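Local coordinates for protein putative glutathionylspermidine synthase (Methylobacillus flagellatus, PDB 3N6X) that probably acts as an ATP-dependent ligase of the circularly permuted ATP-grasp family, perhaps joining glutathione to spermidine, at residues T219-A227 with I238-G249. Residues are numbered along the deposited sequence; the frame is centred on the assembly and turned at random. Where two conformers were deposited one is given.
Sequences TVVLLTPGA and IAQQMGIELVEG
L222 and T224 reach across to strand 245-247 through three backbone hydrogen bonds of a short parallel ladder. L222 N donates to E245 O at 2.9 Å, L222 O takes V247 N in return, and T224 N closes the run on V247 O at 2.8 Å; all three bonds are close to straight. At each end a water carries the pairing on where the strands part: one links V220 O to E245 N, the other T224 O to G249 N.

L222 is the hub on the face it shares with L246. Its extended chi1 (-162°) carries CG out from the strand, and the branch there sends the two methyls to different partners: CD1 meets the helix, crossing I238 and M242 at about a right angle, 3.5 Å from I238 CG2 and 3.9 Å from both A239 CB and the selenomethionine methyl M242 CE, while CD2 lies alongside L246 CD1. L246 CD1 also meets T224 CG2 at 3.8 Å. I244 stretches CD1 (chi2 171°) over the V221-L222 peptide, about equally near V221 C and L222 N, and its CB sits 3.3 Å from V220 O. On the other face V221 CG2 touches V247 CG2 at 3.8 Å, and L223 CD1 rests against the backbone of E248 and G249.

T224 OG1 is hydrogen-bonded to H235 of the connecting helix. That helix ends in a Schellman motif at G243, which takes positive phi: I244 N bonds to A239 O, with a weak bond from G243 N to Q240 O beside it. G243 N also reaches A239 O, from the opposite face of its plane to I244 N. The whole is a beta-alpha-beta unit, strand 220-223, helix 232-242 and strand 245-247. Strand 268-275 pairs in parallel along the other edge of strand 220-223, and helix 199-209 packs on V220, I238 and I244.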
loop_
_atom_site.group_PDB
_atom_site.type_symbol
_atom_site.label_atom_id
_atom_site.label_comp_id
_atom_site.label_asym_id
_atom_site.label_seq_id
_atom_site.Cartn_x
_atom_site.Cartn_y
_atom_site.Cartn_z
ATOM N N THR A 219 3.634 -15.344 -21.575
ATOM C CA THR A 219 4.508 -14.210 -21.746
ATOM C C THR A 219 3.945 -13.089 -20.870
ATOM O O THR A 219 2.766 -12.768 -20.974
ATOM C CB THR A 219 4.583 -13.827 -23.235
ATOM O OG1 THR A 219 5.194 -14.901 -23.953
ATOM C CG2 THR A 219 5.363 -12.534 -23.473
ATOM N N VAL A 220 4.775 -12.528 -19.989
ATOM C CA VAL A 220 4.366 -11.471 -19.062
ATOM C C VAL A 220 5.117 -10.183 -19.376
ATOM O O VAL A 220 6.326 -10.212 -19.564
ATOM C CB VAL A 220 4.569 -11.897 -17.574
ATOM C CG1 VAL A 220 3.994 -10.850 -16.615
ATOM C CG2 VAL A 220 3.970 -13.275 -17.296
ATOM N N VAL A 221 4.400 -9.056 -19.449
ATOM C CA VAL A 221 5.008 -7.742 -19.666
ATOM C C VAL A 221 4.504 -6.767 -18.583
ATOM O O VAL A 221 3.486 -7.034 -17.943
ATOM C CB VAL A 221 4.757 -7.176 -21.105
ATOM C CG1 VAL A 221 5.266 -8.132 -22.189
ATOM C CG2 VAL A 221 3.285 -6.828 -21.322
ATOM N N LEU A 222 5.222 -5.663 -18.374
ATOM C CA LEU A 222 4.783 -4.611 -17.463
ATOM C C LEU A 222 4.415 -3.374 -18.302
ATOM O O LEU A 222 5.295 -2.770 -18.928
ATOM C CB LEU A 222 5.875 -4.262 -16.430
ATOM C CG LEU A 222 5.410 -3.492 -15.154
ATOM C CD1 LEU A 222 6.462 -3.581 -14.063
ATOM C CD2 LEU A 222 5.108 -2.014 -15.452
ATOM N N LEU A 223 3.107 -3.021 -18.343
ATOM C CA LEU A 223 2.643 -1.842 -19.084
ATOM C C LEU A 223 2.777 -0.563 -18.224
ATOM O O LEU A 223 2.139 -0.444 -17.181
ATOM C CB LEU A 223 1.209 -2.049 -19.597
ATOM C CG LEU A 223 0.497 -0.855 -20.233
ATOM C CD1 LEU A 223 1.152 -0.442 -21.564
ATOM C CD2 LEU A 223 -0.974 -1.161 -20.442
ATOM N N THR A 224 3.675 0.343 -18.641
ATOM C CA THR A 224 3.957 1.592 -17.929
ATOM C C THR A 224 3.430 2.825 -18.700
ATOM O O THR A 224 3.463 2.837 -19.939
ATOM C CB THR A 224 5.486 1.724 -17.653
ATOM O OG1 THR A 224 5.724 2.899 -16.882
ATOM C CG2 THR A 224 6.325 1.798 -18.945
ATOM N N PRO A 225 3.002 3.907 -17.989
ATOM C CA PRO A 225 2.647 5.143 -18.709
ATOM C C PRO A 225 3.884 5.811 -19.324
ATOM O O PRO A 225 3.773 6.488 -20.339
ATOM C CB PRO A 225 1.999 6.015 -17.636
ATOM C CG PRO A 225 2.510 5.503 -16.354
ATOM C CD PRO A 225 2.873 4.065 -16.525
ATOM N N GLY A 226 5.056 5.552 -18.744
ATOM C CA GLY A 226 6.323 6.089 -19.228
ATOM C C GLY A 226 7.052 6.944 -18.207
ATOM O O GLY A 226 6.590 7.089 -17.063
ATOM N N ALA A 227 8.204 7.542 -18.633
ATOM C CA ALA A 227 9.108 8.353 -17.793
ATOM C C ALA A 227 8.474 9.535 -17.059
ATOM O O ALA A 227 8.895 9.846 -15.940
ATOM C CB ALA A 227 10.305 8.811 -18.596
ATOM N N ILE A 238 11.124 -2.927 -10.921
ATOM C CA ILE A 238 10.448 -4.199 -10.709
ATOM C C ILE A 238 10.478 -5.099 -11.960
ATOM O O ILE A 238 10.767 -6.282 -11.845
ATOM C CB ILE A 238 9.045 -4.041 -10.015
ATOM C CG1 ILE A 238 8.606 -5.333 -9.305
ATOM C CG2 ILE A 238 7.974 -3.516 -10.952
ATOM C CD1 ILE A 238 9.221 -5.526 -7.945
ATOM N N ALA A 239 10.281 -4.516 -13.159
ATOM C CA ALA A 239 10.348 -5.270 -14.430
ATOM C C ALA A 239 11.762 -5.861 -14.645
ATOM O O ALA A 239 11.900 -7.025 -15.048
ATOM C CB ALA A 239 9.972 -4.364 -15.603
ATOM N N GLN A 240 12.800 -5.077 -14.332
ATOM C CA GLN A 240 14.185 -5.551 -14.429
ATOM C C GLN A 240 14.423 -6.666 -13.401
ATOM O O GLN A 240 14.911 -7.726 -13.767
ATOM C CB GLN A 240 15.179 -4.378 -14.244
ATOM C CG GLN A 240 16.635 -4.730 -14.558
ATOM C CD GLN A 240 17.370 -5.259 -13.346
ATOM O OE1 GLN A 240 17.168 -4.803 -12.203
ATOM N NE2 GLN A 240 18.238 -6.242 -13.565
ATOM N N GLN A 241 13.978 -6.461 -12.133
ATOM C CA GLN A 241 14.082 -7.483 -11.072
ATOM C C GLN A 241 13.340 -8.774 -11.456
ATOM O O GLN A 241 13.766 -9.875 -11.092
ATOM C CB GLN A 241 13.539 -6.937 -9.743
ATOM C CG GLN A 241 14.482 -5.971 -9.024
ATOM C CD GLN A 241 15.828 -6.594 -8.738
ATOM O OE1 GLN A 241 15.939 -7.668 -8.124
ATOM N NE2 GLN A 241 16.874 -5.962 -9.227
HETATM N N MSE A 242 12.245 -8.637 -12.193
HETATM C CA MSE A 242 11.449 -9.780 -12.627
HETATM C C MSE A 242 12.056 -10.448 -13.867
HETATM O O MSE A 242 11.886 -11.646 -14.062
HETATM C CB MSE A 242 10.012 -9.328 -12.937
HETATM C CG MSE A 242 9.156 -9.131 -11.700
HETATM SE SE MSE A 242 7.272 -8.716 -12.129
HETATM C CE MSE A 242 7.442 -6.949 -12.398
ATOM N N GLY A 243 12.683 -9.649 -14.731
ATOM C CA GLY A 243 13.224 -10.137 -15.995
ATOM C C GLY A 243 12.171 -10.179 -17.089
ATOM O O GLY A 243 12.158 -11.096 -17.907
ATOM N N ILE A 244 11.244 -9.210 -17.078
ATOM C CA ILE A 244 10.186 -9.106 -18.086
ATOM C C ILE A 244 10.294 -7.762 -18.834
ATOM O O ILE A 244 10.905 -6.816 -18.323
ATOM C CB ILE A 244 8.762 -9.314 -17.477
ATOM C CG1 ILE A 244 8.378 -8.153 -16.479
ATOM C CG2 ILE A 244 8.631 -10.713 -16.852
ATOM C CD1 ILE A 244 6.937 -8.157 -16.013
ATOM N N GLU A 245 9.689 -7.678 -20.031
ATOM C CA GLU A 245 9.724 -6.452 -20.842
ATOM C C GLU A 245 8.928 -5.338 -20.204
ATOM O O GLU A 245 7.827 -5.575 -19.689
ATOM C CB GLU A 245 9.184 -6.717 -22.263
ATOM C CG GLU A 245 10.068 -7.618 -23.103
ATOM C CD GLU A 245 11.438 -7.059 -23.451
ATOM O OE1 GLU A 245 11.613 -5.817 -23.422
ATOM O OE2 GLU A 245 12.335 -7.871 -23.774
ATOM N N LEU A 246 9.483 -4.122 -20.239
ATOM C CA LEU A 246 8.823 -2.903 -19.816
ATOM C C LEU A 246 8.271 -2.246 -21.082
ATOM O O LEU A 246 9.047 -1.846 -21.962
ATOM C CB LEU A 246 9.833 -1.973 -19.120
ATOM C CG LEU A 246 9.276 -0.660 -18.545
ATOM C CD1 LEU A 246 8.453 -0.916 -17.304
ATOM C CD2 LEU A 246 10.408 0.310 -18.230
ATOM N N VAL A 247 6.943 -2.217 -21.224
ATOM C CA VAL A 247 6.316 -1.693 -22.427
ATOM C C VAL A 247 5.435 -0.481 -22.156
ATOM O O VAL A 247 4.945 -0.298 -21.044
ATOM C CB VAL A 247 5.523 -2.796 -23.203
ATOM C CG1 VAL A 247 6.446 -3.911 -23.704
ATOM C CG2 VAL A 247 4.375 -3.367 -22.351
ATOM N N GLU A 248 5.206 0.321 -23.204
ATOM C CA GLU A 248 4.263 1.434 -23.225
ATOM C C GLU A 248 3.152 1.044 -24.196
ATOM O O GLU A 248 3.297 0.054 -24.918
ATOM C CB GLU A 248 4.964 2.734 -23.665
ATOM C CG GLU A 248 5.836 3.316 -22.562
ATOM C CD GLU A 248 6.727 4.482 -22.953
ATOM O OE1 GLU A 248 6.358 5.242 -23.878
ATOM O OE2 GLU A 248 7.770 4.670 -22.287
ATOM N N GLY A 249 2.032 1.751 -24.153
ATOM C CA GLY A 249 0.868 1.432 -24.978
ATOM C C GLY A 249 1.180 1.163 -26.442
ATOM O O GLY A 249 0.750 0.140 -27.001
HETATM O O HOH W 1 8.594 -10.164 -21.031
HETATM O O HOH W 2 1.860 3.654 -22.126
#